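Local coordinates for lipopolysaccharide biosynthesis protein wbpB (Thermus thermophilus, PDB 3O9Z) that acts as an NAD-dependent sugar dehydrogenase in the biosynthesis of 2,3-diacetamido-2,3-dideoxy-D-mannuronic acid, a lipopolysaccharide sugar, and here holds NAD and 2-oxoglutarate, at residues L130-H135 and F189-W194; L139-R144 and A193-R198; I184-F189 and A285-V290. One frame throughout, in Å; residues are numbered along the deposited sequence.

Contact 1: L130-H135 and F189-W194; sequences LQLRVH and FDLLAW. With NAD (nicotinamide-adenine-dinucleotide), chain E.
The segment Leu130-His135, a 3-10 turn over residues 131-134, lies against the helix of Phe189-Trp194, with Leu132 and Leu191 closest at 6.6 Å from CA to CA and Leu130 facing Asp190 further along. Arg133 has the largest share of the contact. Its guanidinium takes the Asp190 carboxylate side-on, one nitrogen to each oxygen, the two planes 26° apart. The first bond is nearly straight, Arg133 NE to Asp190 OD2 at 2.8 Å, lying in the guanidinium plane and using the syn lone pair of OD2. The second, Arg133 NH2 to Asp190 OD1 at 2.9 Å, is more bent and reaches OD1 from out of the carboxylate plane. With both oxygens gripped, the carboxylate is held against rotation, and NH2 has a further, weak bond to Glu283 O. Leu130 closes over the same carboxylate, CD1 coming to 3.5 Å from Asp190 OD1; the ion pair is buried and its acid lies against leucine methyls.

This turn, after strand 126-128 of the Rossmann domain and before helix 136-146, brings the nucleotide-binding half of this Gfo/Idh/MocA-type dehydrogenase against its C-terminal alpha/beta half. Gln131 turns from the helix to the cofactor, its amide pairing with the NAD carboxamide through OE1 to N7N (2.9 Å) and NE2 to O7N (3.0 Å).

Trp194 has its CG anti to the backbone N (chi1 180°), which carries the indole along the Arg133 chain, extended from CG to NE. Arg133 CD stands over the five-membered ring, 4.0 Å from its centroid, a CH-pi contact, and the guanidinium NH1 lies 3.4 Å from Trp194 CD1. Beside them, Leu132 CD1 meets Leu191 CB.

Contact 2: L139-R144 and A193-R198; sequences LALKER and AWLFGR
Lys142 and Trp194 make the central touch: the lysine's CD lies over one face of the indole, 3.6 Å from Trp194 CZ2 and 3.9 Å from the centroid of the six-membered ring. At 25° off the ring normal this is a CH-pi contact, displaced toward the rim. Leu139 approaches the same indole differently, at the edge and near the ring plane, its CD2 3.9 Å from Trp194 CZ2. The benzo end of the tryptophan is therefore met on a face by one residue of the helix and on its border by another, placed one turn earlier.

Leu195 adds the second point of contact. Leu195 CD2 presses on Lys142 CB at 3.4 Å, tighter than usual for two carbons, and at the deeper side Leu195 CD1 meets Leu141 CD2 at 4.4 Å. Successive parts of the lysine chain are used: CB against the leucine methyl, CD on the indole face.

Torsions explain how one lysine serves both. CG is anti to the backbone N (chi1 179°) and the chain stays extended as far as CE, so the methylenes cross the gap between the helices; it bends at chi4, -84°. There NZ stands off the five-membered ring of Trp194 in a long cation-pi arrangement that is at most a weak attraction, so apolar contact does most of the work.

Helix 186-196 ends just beyond, where Gly197 leaves helical geometry with positive phi; a side chain there would collide with the carbonyl O before it. The contact joins helix 136-146, which follows the Rossmann strands in the chain, to the last turn of helix 186-196 near the surface. Leu141 and Leu195 also touch Ile249 of strand 245-251, which places both helices against the C-terminal sheet.

Contact 3: I184-F189 and A285-V290; sequences IGIHFF and AEAIRV. With AKG (2-oxoglutaric acid), chain F; NAD (nicotinamide-adenine-dinucleotide), chain E.
Two first torsions set up this meeting of helices: Ile186 holds CG1 anti to its backbone N (chi1 -167°), carrying CD1 to the other helix, while Phe189 has CG anti to the carbonyl carbon (chi1 -67°), which puts its ring beside Val290. Ile186 CD1 reaches 3.7 Å from Ala287 CB and also touches Ile288 CG1. Phe189 and Ala287 are nearest in backbone, 5.1 Å from CA to CA, a closeness that the small alanine permits: its CB rests 3.7 Å from Phe189 C. Val290 CG1 lies over one face of the phenylalanine ring, 4.2 Å from the centroid, a CH-pi contact. Nothing polar joins the segments.

His187 points away from 285-290, toward the bound ligands. Its NE2 donates to the ketone oxygen O5 of 2-oxoglutarate at 2.8 Å, with O5 at the ring edge, near its plane; the 145° angle shows a bent bond. NE2 is also 3.5 Å from N7N of NAD, so the imidazole lies where 2-oxoglutarate and cofactor meet. A leucine in its place would probably leave the ketone oxygen without this N-H donor and take away the imidazole that lies beside the carboxamide. Ile184 lines the pocket too, CD1 3.7 Å from AKG O1.

At the outer side of helix 281-294, Arg289 pairs side-on with Glu286, and both bond the backbone of Ala199. Helix 186-196 is thus packed between helix 281-294 and the sheet with strands 152-160 and 221-228, which Phe188 touches through Leu156 and Leu227.

Overall arrangement
Helix 186-196 is common to all three: contact 3 takes its beginning, contact 2 its end, and contact 1 the part between. Contacts 1 and 3 are buried, with centres about 9 Å apart, and both approach NAD; contact 2 lies farther out, about 17 Å from the chain centre, and is a surface contact. Chemistry follows place: contact 1 buries a bidentate salt bridge, contact 3 is wholly apolar between its segments and sends its polar group to the ligands, and contact 2 relies on lysine methylenes over an indole. Trp194 links contacts 1 and 2, and Phe189 belongs to both 1 and 3. Gln131 and His187, from contacts 1 and 3, pack together beside the nicotinamide.

Contact 1: L130-H135 and F189-W194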
loop_
_atom_site.group_PDB
_atom_site.type_symbol
_atom_site.label_atom_id
_atom_site.label_comp_id
_atom_site.label_asym_id
_atom_site.label_seq_id
_atom_site.Cartn_x
_atom_site.Cartn_y
_atom_site.Cartn_z
ATOM N N LEU A 130 24.676 15.888 -0.431
ATOM C CA LEU A 130 25.695 15.335 -1.326
ATOM C C LEU A 130 26.915 15.075 -0.456
ATOM O O LEU A 130 27.822 15.904 -0.364
ATOM C CB LEU A 130 26.049 16.332 -2.448
ATOM C CG LEU A 130 24.932 16.426 -3.484
ATOM C CD1 LEU A 130 24.947 17.761 -4.263
ATOM C CD2 LEU A 130 24.875 15.212 -4.384
ATOM N N GLN A 131 26.944 13.973 0.286
ATOM C CA GLN A 131 27.995 13.849 1.287
ATOM C C GLN A 131 29.385 13.700 0.719
ATOM O O GLN A 131 30.331 13.865 1.473
ATOM C CB GLN A 131 27.662 12.717 2.271
ATOM C CG GLN A 131 27.880 11.313 1.752
ATOM C CD GLN A 131 26.609 10.581 1.355
ATOM O OE1 GLN A 131 26.508 9.359 1.575
ATOM N NE2 GLN A 131 25.614 11.295 0.852
ATOM N N LEU A 132 29.537 13.328 -0.552
ATOM C CA LEU A 132 30.910 13.291 -1.068
ATOM C C LEU A 132 31.593 14.658 -1.013
ATOM O O LEU A 132 32.828 14.746 -0.907
ATOM C CB LEU A 132 30.951 12.699 -2.479
ATOM C CG LEU A 132 30.582 11.221 -2.594
ATOM C CD1 LEU A 132 30.838 10.753 -4.030
ATOM C CD2 LEU A 132 31.388 10.431 -1.611
ATOM N N ARG A 133 30.805 15.731 -1.064
ATOM C CA ARG A 133 31.409 17.073 -1.011
ATOM C C ARG A 133 31.942 17.440 0.371
ATOM O O ARG A 133 32.626 18.463 0.520
ATOM C CB ARG A 133 30.438 18.148 -1.496
ATOM C CG ARG A 133 30.002 17.963 -2.927
ATOM C CD ARG A 133 29.232 19.178 -3.389
ATOM N NE ARG A 133 28.726 19.077 -4.745
ATOM C CZ ARG A 133 28.554 20.128 -5.531
ATOM N NH1 ARG A 133 28.877 21.347 -5.098
ATOM N NH2 ARG A 133 28.043 19.978 -6.743
ATOM N N VAL A 134 31.633 16.634 1.386
ATOM C CA VAL A 134 32.254 16.814 2.695
ATOM C C VAL A 134 33.178 15.659 3.080
ATOM O O VAL A 134 33.677 15.560 4.206
ATOM C CB VAL A 134 31.182 17.119 3.795
ATOM C CG1 VAL A 134 30.382 18.345 3.374
ATOM C CG2 VAL A 134 30.240 15.910 3.998
ATOM N N HIS A 135 33.410 14.737 2.148
ATOM C CA HIS A 135 34.329 13.652 2.447
ATOM C C HIS A 135 35.758 14.158 2.532
ATOM O O HIS A 135 36.232 14.763 1.586
ATOM C CB HIS A 135 34.229 12.595 1.345
ATOM C CG HIS A 135 34.896 11.300 1.698
ATOM N ND1 HIS A 135 36.250 11.192 1.924
ATOM C CD2 HIS A 135 34.385 10.061 1.902
ATOM C CE1 HIS A 135 36.551 9.936 2.215
ATOM N NE2 HIS A 135 35.436 9.231 2.211
ATOM N N PHE A 189 28.521 11.623 -10.527
ATOM C CA PHE A 189 28.347 12.696 -11.521
ATOM C C PHE A 189 28.524 14.028 -10.791
ATOM O O PHE A 189 29.145 14.974 -11.321
ATOM C CB PHE A 189 27.068 12.574 -12.356
ATOM C CG PHE A 189 27.085 11.379 -13.259
ATOM C CD1 PHE A 189 28.018 11.262 -14.284
ATOM C CD2 PHE A 189 26.169 10.361 -13.086
ATOM C CE1 PHE A 189 28.032 10.138 -15.085
ATOM C CE2 PHE A 189 26.163 9.267 -13.917
ATOM C CZ PHE A 189 27.117 9.121 -14.889
ATOM N N ASP A 190 27.963 14.137 -9.588
ATOM C CA ASP A 190 28.105 15.356 -8.821
ATOM C C ASP A 190 29.533 15.610 -8.351
ATOM O O ASP A 190 30.025 16.755 -8.434
ATOM C CB ASP A 190 27.101 15.363 -7.664
ATOM C CG ASP A 190 27.179 16.647 -6.892
ATOM O OD1 ASP A 190 26.559 17.628 -7.374
ATOM O OD2 ASP A 190 27.928 16.646 -5.894
ATOM N N LEU A 191 30.228 14.565 -7.902
ATOM C CA LEU A 191 31.635 14.683 -7.526
ATOM C C LEU A 191 32.438 15.226 -8.703
ATOM O O LEU A 191 33.243 16.163 -8.537
ATOM C CB LEU A 191 32.180 13.294 -7.124
ATOM C CG LEU A 191 33.693 13.214 -6.899
ATOM C CD1 LEU A 191 34.152 14.144 -5.766
ATOM C CD2 LEU A 191 34.103 11.754 -6.620
ATOM N N LEU A 192 32.208 14.655 -9.876
ATOM C CA LEU A 192 32.969 15.066 -11.056
ATOM C C LEU A 192 32.633 16.484 -11.486
ATOM O O LEU A 192 33.544 17.209 -11.902
ATOM C CB LEU A 192 32.699 14.122 -12.217
ATOM C CG LEU A 192 33.224 12.698 -11.970
ATOM C CD1 LEU A 192 32.641 11.743 -13.027
ATOM C CD2 LEU A 192 34.778 12.586 -11.903
ATOM N N ALA A 193 31.373 16.907 -11.395
ATOM C CA ALA A 193 30.997 18.278 -11.730
ATOM C C ALA A 193 31.643 19.247 -10.749
ATOM O O ALA A 193 32.117 20.334 -11.132
ATOM C CB ALA A 193 29.444 18.424 -11.756
ATOM N N TRP A 194 31.601 18.907 -9.471
ATOM C CA TRP A 194 32.234 19.724 -8.425
ATOM C C TRP A 194 33.742 19.901 -8.653
ATOM O O TRP A 194 34.265 21.025 -8.545
ATOM C CB TRP A 194 31.962 19.041 -7.077
ATOM C CG TRP A 194 32.510 19.676 -5.854
ATOM C CD1 TRP A 194 32.251 20.942 -5.393
ATOM C CD2 TRP A 194 33.274 19.013 -4.839
ATOM N NE1 TRP A 194 32.865 21.103 -4.167
ATOM C CE2 TRP A 194 33.460 19.928 -3.788
ATOM C CE3 TRP A 194 33.773 17.714 -4.696
ATOM C CZ2 TRP A 194 34.201 19.611 -2.643
ATOM C CZ3 TRP A 194 34.492 17.389 -3.548
ATOM C CH2 TRP A 194 34.698 18.340 -2.537
HETATM P PA NAD E . 13.511 3.320 1.261
HETATM O O1A NAD E . 14.188 2.527 2.314
HETATM O O2A NAD E . 12.692 2.665 0.138
HETATM O O5B NAD E . 12.610 4.284 2.129
HETATM C C5B NAD E . 11.765 5.123 1.391
HETATM C C4B NAD E . 10.663 5.649 2.342
HETATM O O4B NAD E . 9.864 6.671 1.691
HETATM C C3B NAD E . 9.676 4.487 2.643
HETATM O O3B NAD E . 9.536 4.270 4.062
HETATM C C2B NAD E . 8.366 4.897 1.949
HETATM O O2B NAD E . 7.171 4.440 2.597
HETATM C C1B NAD E . 8.513 6.440 2.110
HETATM N N9A NAD E . 7.595 7.149 1.181
HETATM C C8A NAD E . 6.946 6.803 0.035
HETATM N N7A NAD E . 6.182 7.803 -0.397
HETATM C C5A NAD E . 6.256 8.809 0.535
HETATM C C6A NAD E . 5.661 10.120 0.674
HETATM N N6A NAD E . 4.751 10.564 -0.246
HETATM N N1A NAD E . 6.078 10.765 1.758
HETATM C C2A NAD E . 6.938 10.408 2.701
HETATM N N3A NAD E . 7.488 9.170 2.606
HETATM C C4A NAD E . 7.167 8.435 1.536
HETATM O O3 NAD E . 14.599 4.250 0.547
HETATM P PN NAD E . 15.896 4.941 1.081
HETATM O O1N NAD E . 17.100 4.082 0.697
HETATM O O2N NAD E . 15.718 5.346 2.518
HETATM O O5D NAD E . 16.059 6.193 0.102
HETATM C C5D NAD E . 15.358 7.332 0.533
HETATM C C4D NAD E . 15.999 8.523 -0.201
HETATM O O4D NAD E . 17.319 8.657 0.372
HETATM C C3D NAD E . 16.160 8.379 -1.721
HETATM O O3D NAD E . 16.080 9.736 -2.264
HETATM C C2D NAD E . 17.624 7.922 -1.829
HETATM O O2D NAD E . 18.227 8.321 -3.050
HETATM C C1D NAD E . 18.344 8.557 -0.633
HETATM N N1N NAD E . 19.505 7.790 -0.183
HETATM C C2N NAD E . 20.648 8.408 0.020
HETATM C C3N NAD E . 21.804 7.797 0.461
HETATM C C7N NAD E . 23.006 8.644 0.558
HETATM O O7N NAD E . 22.931 9.884 0.696
HETATM N N7N NAD E . 24.146 7.966 0.622
HETATM C C4N NAD E . 21.734 6.423 0.731
HETATM C C5N NAD E . 20.487 5.813 0.591
HETATM C C6N NAD E . 19.357 6.498 0.148
#

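Contact 2: L139-R144 and A193-R198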
loop_
_atom_site.group_PDB
_atom_site.type_symbol
_atom_site.label_atom_id
_atom_site.label_comp_id
_atom_site.label_asym_id
_atom_site.label_seq_id
_atom_site.Cartn_x
_atom_site.Cartn_y
_atom_site.Cartn_z
ATOM N N LEU A 139 37.699 16.337 -0.345
ATOM C CA LEU A 139 38.080 17.729 -0.132
ATOM C C LEU A 139 39.586 17.907 -0.337
ATOM O O LEU A 139 40.005 18.907 -0.919
ATOM C CB LEU A 139 37.655 18.186 1.252
ATOM C CG LEU A 139 36.186 18.528 1.482
ATOM C CD1 LEU A 139 35.868 18.514 2.987
ATOM C CD2 LEU A 139 35.854 19.871 0.856
ATOM N N ALA A 140 40.383 16.966 0.155
ATOM C CA ALA A 140 41.845 17.033 0.013
ATOM C C ALA A 140 42.235 16.955 -1.474
ATOM O O ALA A 140 43.081 17.720 -1.968
ATOM C CB ALA A 140 42.504 15.928 0.839
ATOM N N LEU A 141 41.616 16.021 -2.192
ATOM C CA LEU A 141 41.818 15.898 -3.635
ATOM C C LEU A 141 41.504 17.185 -4.383
ATOM O O LEU A 141 42.270 17.604 -5.274
ATOM C CB LEU A 141 40.978 14.736 -4.174
ATOM C CG LEU A 141 40.980 14.511 -5.691
ATOM C CD1 LEU A 141 42.417 14.326 -6.205
ATOM C CD2 LEU A 141 40.168 13.239 -5.976
ATOM N N LYS A 142 40.379 17.813 -4.057
ATOM C CA LYS A 142 39.982 19.027 -4.727
ATOM C C LYS A 142 41.010 20.130 -4.514
ATOM O O LYS A 142 41.318 20.889 -5.428
ATOM C CB LYS A 142 38.581 19.451 -4.297
ATOM C CG LYS A 142 38.149 20.737 -4.965
ATOM C CD LYS A 142 36.755 21.175 -4.587
ATOM C CE LYS A 142 36.187 22.128 -5.615
ATOM N NZ LYS A 142 36.669 23.501 -5.307
ATOM N N GLU A 143 41.581 20.192 -3.317
ATOM C CA GLU A 143 42.599 21.206 -3.064
ATOM C C GLU A 143 43.830 20.969 -3.921
ATOM O O GLU A 143 44.375 21.918 -4.495
ATOM C CB GLU A 143 42.954 21.232 -1.578
ATOM C CG GLU A 143 41.844 21.840 -0.768
ATOM C CD GLU A 143 41.386 23.156 -1.366
ATOM O OE1 GLU A 143 42.168 24.130 -1.278
ATOM O OE2 GLU A 143 40.270 23.208 -1.943
ATOM N N ARG A 144 44.262 19.715 -4.010
ATOM C CA ARG A 144 45.455 19.383 -4.780
ATOM C C ARG A 144 45.244 19.698 -6.257
ATOM O O ARG A 144 46.176 20.139 -6.935
ATOM C CB ARG A 144 45.851 17.917 -4.631
ATOM C CG ARG A 144 46.334 17.481 -3.250
ATOM C CD ARG A 144 46.936 16.090 -3.263
ATOM N NE ARG A 144 46.036 15.034 -3.728
ATOM C CZ ARG A 144 45.187 14.380 -2.941
ATOM N NH1 ARG A 144 45.084 14.716 -1.662
ATOM N NH2 ARG A 144 44.417 13.423 -3.433
ATOM N N ALA A 193 31.373 16.907 -11.395
ATOM C CA ALA A 193 30.997 18.278 -11.730
ATOM C C ALA A 193 31.643 19.247 -10.749
ATOM O O ALA A 193 32.117 20.334 -11.132
ATOM C CB ALA A 193 29.444 18.424 -11.756
ATOM N N TRP A 194 31.601 18.907 -9.471
ATOM C CA TRP A 194 32.234 19.724 -8.425
ATOM C C TRP A 194 33.742 19.901 -8.653
ATOM O O TRP A 194 34.265 21.025 -8.545
ATOM C CB TRP A 194 31.962 19.041 -7.077
ATOM C CG TRP A 194 32.510 19.676 -5.854
ATOM C CD1 TRP A 194 32.251 20.942 -5.393
ATOM C CD2 TRP A 194 33.274 19.013 -4.839
ATOM N NE1 TRP A 194 32.865 21.103 -4.167
ATOM C CE2 TRP A 194 33.460 19.928 -3.788
ATOM C CE3 TRP A 194 33.773 17.714 -4.696
ATOM C CZ2 TRP A 194 34.201 19.611 -2.643
ATOM C CZ3 TRP A 194 34.492 17.389 -3.548
ATOM C CH2 TRP A 194 34.698 18.340 -2.537
ATOM N N LEU A 195 34.444 18.821 -9.004
ATOM C CA LEU A 195 35.879 18.908 -9.248
ATOM C C LEU A 195 36.225 19.525 -10.603
ATOM O O LEU A 195 37.200 20.281 -10.682
ATOM C CB LEU A 195 36.501 17.521 -9.185
ATOM C CG LEU A 195 36.383 16.782 -7.842
ATOM C CD1 LEU A 195 36.933 15.359 -8.010
ATOM C CD2 LEU A 195 37.169 17.543 -6.753
ATOM N N PHE A 196 35.451 19.220 -11.629
ATOM C CA PHE A 196 35.903 19.408 -13.011
ATOM C C PHE A 196 34.968 20.215 -13.892
ATOM O O PHE A 196 35.247 20.428 -15.077
ATOM C CB PHE A 196 36.195 18.067 -13.685
ATOM C CG PHE A 196 37.194 17.210 -12.965
ATOM C CD1 PHE A 196 38.483 17.675 -12.733
ATOM C CD2 PHE A 196 36.857 15.938 -12.530
ATOM C CE1 PHE A 196 39.425 16.864 -12.095
ATOM C CE2 PHE A 196 37.762 15.125 -11.906
ATOM C CZ PHE A 196 39.064 15.584 -11.666
ATOM N N GLY A 197 33.847 20.672 -13.357
ATOM C CA GLY A 197 32.939 21.486 -14.162
ATOM C C GLY A 197 31.940 20.833 -15.081
ATOM O O GLY A 197 31.546 19.688 -14.880
ATOM N N ARG A 198 31.505 21.569 -16.098
ATOM C CA ARG A 198 30.358 21.204 -16.894
ATOM C C ARG A 198 30.773 20.156 -17.918
ATOM O O ARG A 198 31.906 20.186 -18.449
ATOM C CB ARG A 198 29.860 22.443 -17.650
ATOM C CG ARG A 198 28.570 22.243 -18.457
ATOM C CD ARG A 198 28.247 23.447 -19.381
ATOM N NE ARG A 198 27.033 23.211 -20.159
ATOM C CZ ARG A 198 25.806 23.493 -19.727
ATOM N NH1 ARG A 198 25.624 24.036 -18.532
ATOM N NH2 ARG A 198 24.754 23.237 -20.492
#

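Contact 3: I184-F189 and A285-V290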
loop_
_atom_site.group_PDB
_atom_site.type_symbol
_atom_site.label_atom_id
_atom_site.label_comp_id
_atom_site.label_asym_id
_atom_site.label_seq_id
_atom_site.Cartn_x
_atom_site.Cartn_y
_atom_site.Cartn_z
ATOM N N ILE A 184 22.006 5.844 -8.171
ATOM C CA ILE A 184 23.290 5.611 -7.541
ATOM C C ILE A 184 24.313 6.578 -8.138
ATOM O O ILE A 184 25.061 7.188 -7.410
ATOM C CB ILE A 184 23.726 4.165 -7.758
ATOM C CG1 ILE A 184 22.652 3.193 -7.257
ATOM C CG2 ILE A 184 25.053 3.923 -7.018
ATOM C CD1 ILE A 184 22.340 3.230 -5.758
ATOM N N GLY A 185 24.313 6.726 -9.448
ATOM C CA GLY A 185 25.366 7.514 -10.123
ATOM C C GLY A 185 25.411 8.980 -9.795
ATOM O O GLY A 185 26.490 9.584 -9.917
ATOM N N ILE A 186 24.321 9.553 -9.276
ATOM C CA ILE A 186 24.366 11.003 -9.041
ATOM C C ILE A 186 25.511 11.392 -8.125
ATOM O O ILE A 186 26.074 12.492 -8.241
ATOM C CB ILE A 186 23.020 11.500 -8.495
ATOM C CG1 ILE A 186 22.971 13.041 -8.570
ATOM C CG2 ILE A 186 22.723 11.008 -7.058
ATOM C CD1 ILE A 186 22.692 13.503 -9.968
ATOM N N HIS A 187 25.884 10.533 -7.175
ATOM C CA HIS A 187 26.988 10.814 -6.282
ATOM C C HIS A 187 28.235 11.141 -7.082
ATOM O O HIS A 187 28.904 12.132 -6.772
ATOM C CB HIS A 187 27.270 9.603 -5.386
ATOM C CG HIS A 187 26.358 9.472 -4.208
ATOM N ND1 HIS A 187 26.359 10.360 -3.152
ATOM C CD2 HIS A 187 25.448 8.515 -3.907
ATOM C CE1 HIS A 187 25.484 9.955 -2.246
ATOM N NE2 HIS A 187 24.899 8.856 -2.692
ATOM N N PHE A 188 28.581 10.273 -8.009
ATOM C CA PHE A 188 29.826 10.520 -8.728
ATOM C C PHE A 188 29.675 11.534 -9.858
ATOM O O PHE A 188 30.670 12.240 -10.114
ATOM C CB PHE A 188 30.565 9.229 -9.133
ATOM C CG PHE A 188 29.983 8.493 -10.307
ATOM C CD1 PHE A 188 29.226 7.360 -10.109
ATOM C CD2 PHE A 188 30.255 8.906 -11.609
ATOM C CE1 PHE A 188 28.692 6.673 -11.167
ATOM C CE2 PHE A 188 29.719 8.216 -12.670
ATOM C CZ PHE A 188 28.934 7.105 -12.431
ATOM N N PHE A 189 28.521 11.623 -10.527
ATOM C CA PHE A 189 28.347 12.696 -11.521
ATOM C C PHE A 189 28.524 14.028 -10.791
ATOM O O PHE A 189 29.145 14.974 -11.321
ATOM C CB PHE A 189 27.068 12.574 -12.356
ATOM C CG PHE A 189 27.085 11.379 -13.259
ATOM C CD1 PHE A 189 28.018 11.262 -14.284
ATOM C CD2 PHE A 189 26.169 10.361 -13.086
ATOM C CE1 PHE A 189 28.032 10.138 -15.085
ATOM C CE2 PHE A 189 26.163 9.267 -13.917
ATOM C CZ PHE A 189 27.117 9.121 -14.889
ATOM N N ALA A 285 22.679 21.334 -9.951
ATOM C CA ALA A 285 22.053 21.249 -11.245
ATOM C C ALA A 285 22.868 20.455 -12.276
ATOM O O ALA A 285 22.297 19.748 -13.064
ATOM C CB ALA A 285 21.804 22.684 -11.834
ATOM N N GLU A 286 24.187 20.662 -12.310
ATOM C CA GLU A 286 24.940 20.039 -13.387
ATOM C C GLU A 286 24.877 18.511 -13.409
ATOM O O GLU A 286 24.666 17.908 -14.448
ATOM C CB GLU A 286 26.385 20.498 -13.337
ATOM C CG GLU A 286 27.295 19.800 -14.378
ATOM C CD GLU A 286 26.940 19.997 -15.833
ATOM O OE1 GLU A 286 27.474 19.254 -16.695
ATOM O OE2 GLU A 286 26.109 20.873 -16.178
ATOM N N ALA A 287 25.007 17.905 -12.228
ATOM C CA ALA A 287 24.936 16.442 -12.206
ATOM C C ALA A 287 23.556 15.910 -12.529
ATOM O O ALA A 287 23.421 14.911 -13.191
ATOM C CB ALA A 287 25.370 15.945 -10.830
ATOM N N ILE A 288 22.537 16.695 -12.151
ATOM C CA ILE A 288 21.190 16.348 -12.598
ATOM C C ILE A 288 20.946 16.420 -14.118
ATOM O O ILE A 288 20.323 15.574 -14.733
ATOM C CB ILE A 288 20.157 17.185 -11.787
ATOM C CG1 ILE A 288 20.103 16.643 -10.341
ATOM C CG2 ILE A 288 18.770 17.097 -12.401
ATOM C CD1 ILE A 288 19.545 17.636 -9.377
ATOM N N ARG A 289 21.599 17.415 -14.729
ATOM C CA ARG A 289 21.522 17.543 -16.178
ATOM C C ARG A 289 22.196 16.359 -16.882
ATOM O O ARG A 289 21.645 15.767 -17.792
ATOM C CB ARG A 289 22.152 18.873 -16.601
ATOM C CG ARG A 289 22.092 19.063 -18.092
ATOM C CD ARG A 289 22.895 20.314 -18.496
ATOM N NE ARG A 289 24.356 20.114 -18.448
ATOM C CZ ARG A 289 25.073 19.692 -19.479
ATOM N NH1 ARG A 289 24.488 19.376 -20.630
ATOM N NH2 ARG A 289 26.375 19.513 -19.299
ATOM N N VAL A 290 23.369 15.966 -16.374
ATOM C CA VAL A 290 24.060 14.800 -16.910
ATOM C C VAL A 290 23.297 13.484 -16.744
ATOM O O VAL A 290 23.064 12.709 -17.681
ATOM C CB VAL A 290 25.443 14.639 -16.254
ATOM C CG1 VAL A 290 26.125 13.374 -16.751
ATOM C CG2 VAL A 290 26.308 15.860 -16.529
HETATM C C1 AKG F . 21.714 4.962 -2.407
HETATM O O1 AKG F . 21.675 3.726 -2.175
HETATM O O2 AKG F . 20.712 5.586 -2.775
HETATM C C2 AKG F . 22.890 5.765 -2.152
HETATM O O5 AKG F . 22.848 6.970 -2.393
HETATM C C3 AKG F . 24.153 5.131 -1.630
HETATM C C4 AKG F . 25.041 4.810 -2.831
HETATM C C5 AKG F . 26.275 4.005 -2.475
HETATM O O3 AKG F . 26.161 3.007 -1.738
HETATM O O4 AKG F . 27.372 4.352 -2.919
HETATM P PA NAD E . 13.511 3.320 1.261
HETATM O O1A NAD E . 14.188 2.527 2.314
HETATM O O2A NAD E . 12.692 2.665 0.138
HETATM O O5B NAD E . 12.610 4.284 2.129
HETATM C C5B NAD E . 11.765 5.123 1.391
HETATM C C4B NAD E . 10.663 5.649 2.342
HETATM O O4B NAD E . 9.864 6.671 1.691
HETATM C C3B NAD E . 9.676 4.487 2.643
HETATM O O3B NAD E . 9.536 4.270 4.062
HETATM C C2B NAD E . 8.366 4.897 1.949
HETATM O O2B NAD E . 7.171 4.440 2.597
HETATM C C1B NAD E . 8.513 6.440 2.110
HETATM N N9A NAD E . 7.595 7.149 1.181
HETATM C C8A NAD E . 6.946 6.803 0.035
HETATM N N7A NAD E . 6.182 7.803 -0.397
HETATM C C5A NAD E . 6.256 8.809 0.535
HETATM C C6A NAD E . 5.661 10.120 0.674
HETATM N N6A NAD E . 4.751 10.564 -0.246
HETATM N N1A NAD E . 6.078 10.765 1.758
HETATM C C2A NAD E . 6.938 10.408 2.701
HETATM N N3A NAD E . 7.488 9.170 2.606
HETATM C C4A NAD E . 7.167 8.435 1.536
HETATM O O3 NAD E . 14.599 4.250 0.547
HETATM P PN NAD E . 15.896 4.941 1.081
HETATM O O1N NAD E . 17.100 4.082 0.697
HETATM O O2N NAD E . 15.718 5.346 2.518
HETATM O O5D NAD E . 16.059 6.193 0.102
HETATM C C5D NAD E . 15.358 7.332 0.533
HETATM C C4D NAD E . 15.999 8.523 -0.201
HETATM O O4D NAD E . 17.319 8.657 0.372
HETATM C C3D NAD E . 16.160 8.379 -1.721
HETATM O O3D NAD E . 16.080 9.736 -2.264
HETATM C C2D NAD E . 17.624 7.922 -1.829
HETATM O O2D NAD E . 18.227 8.321 -3.050
HETATM C C1D NAD E . 18.344 8.557 -0.633
HETATM N N1N NAD E . 19.505 7.790 -0.183
HETATM C C2N NAD E . 20.648 8.408 0.020
HETATM C C3N NAD E . 21.804 7.797 0.461
HETATM C C7N NAD E . 23.006 8.644 0.558
HETATM O O7N NAD E . 22.931 9.884 0.696
HETATM N N7N NAD E . 24.146 7.966 0.622
HETATM C C4N NAD E . 21.734 6.423 0.731
HETATM C C5N NAD E . 20.487 5.813 0.591
HETATM C C6N NAD E . 19.357 6.498 0.148
#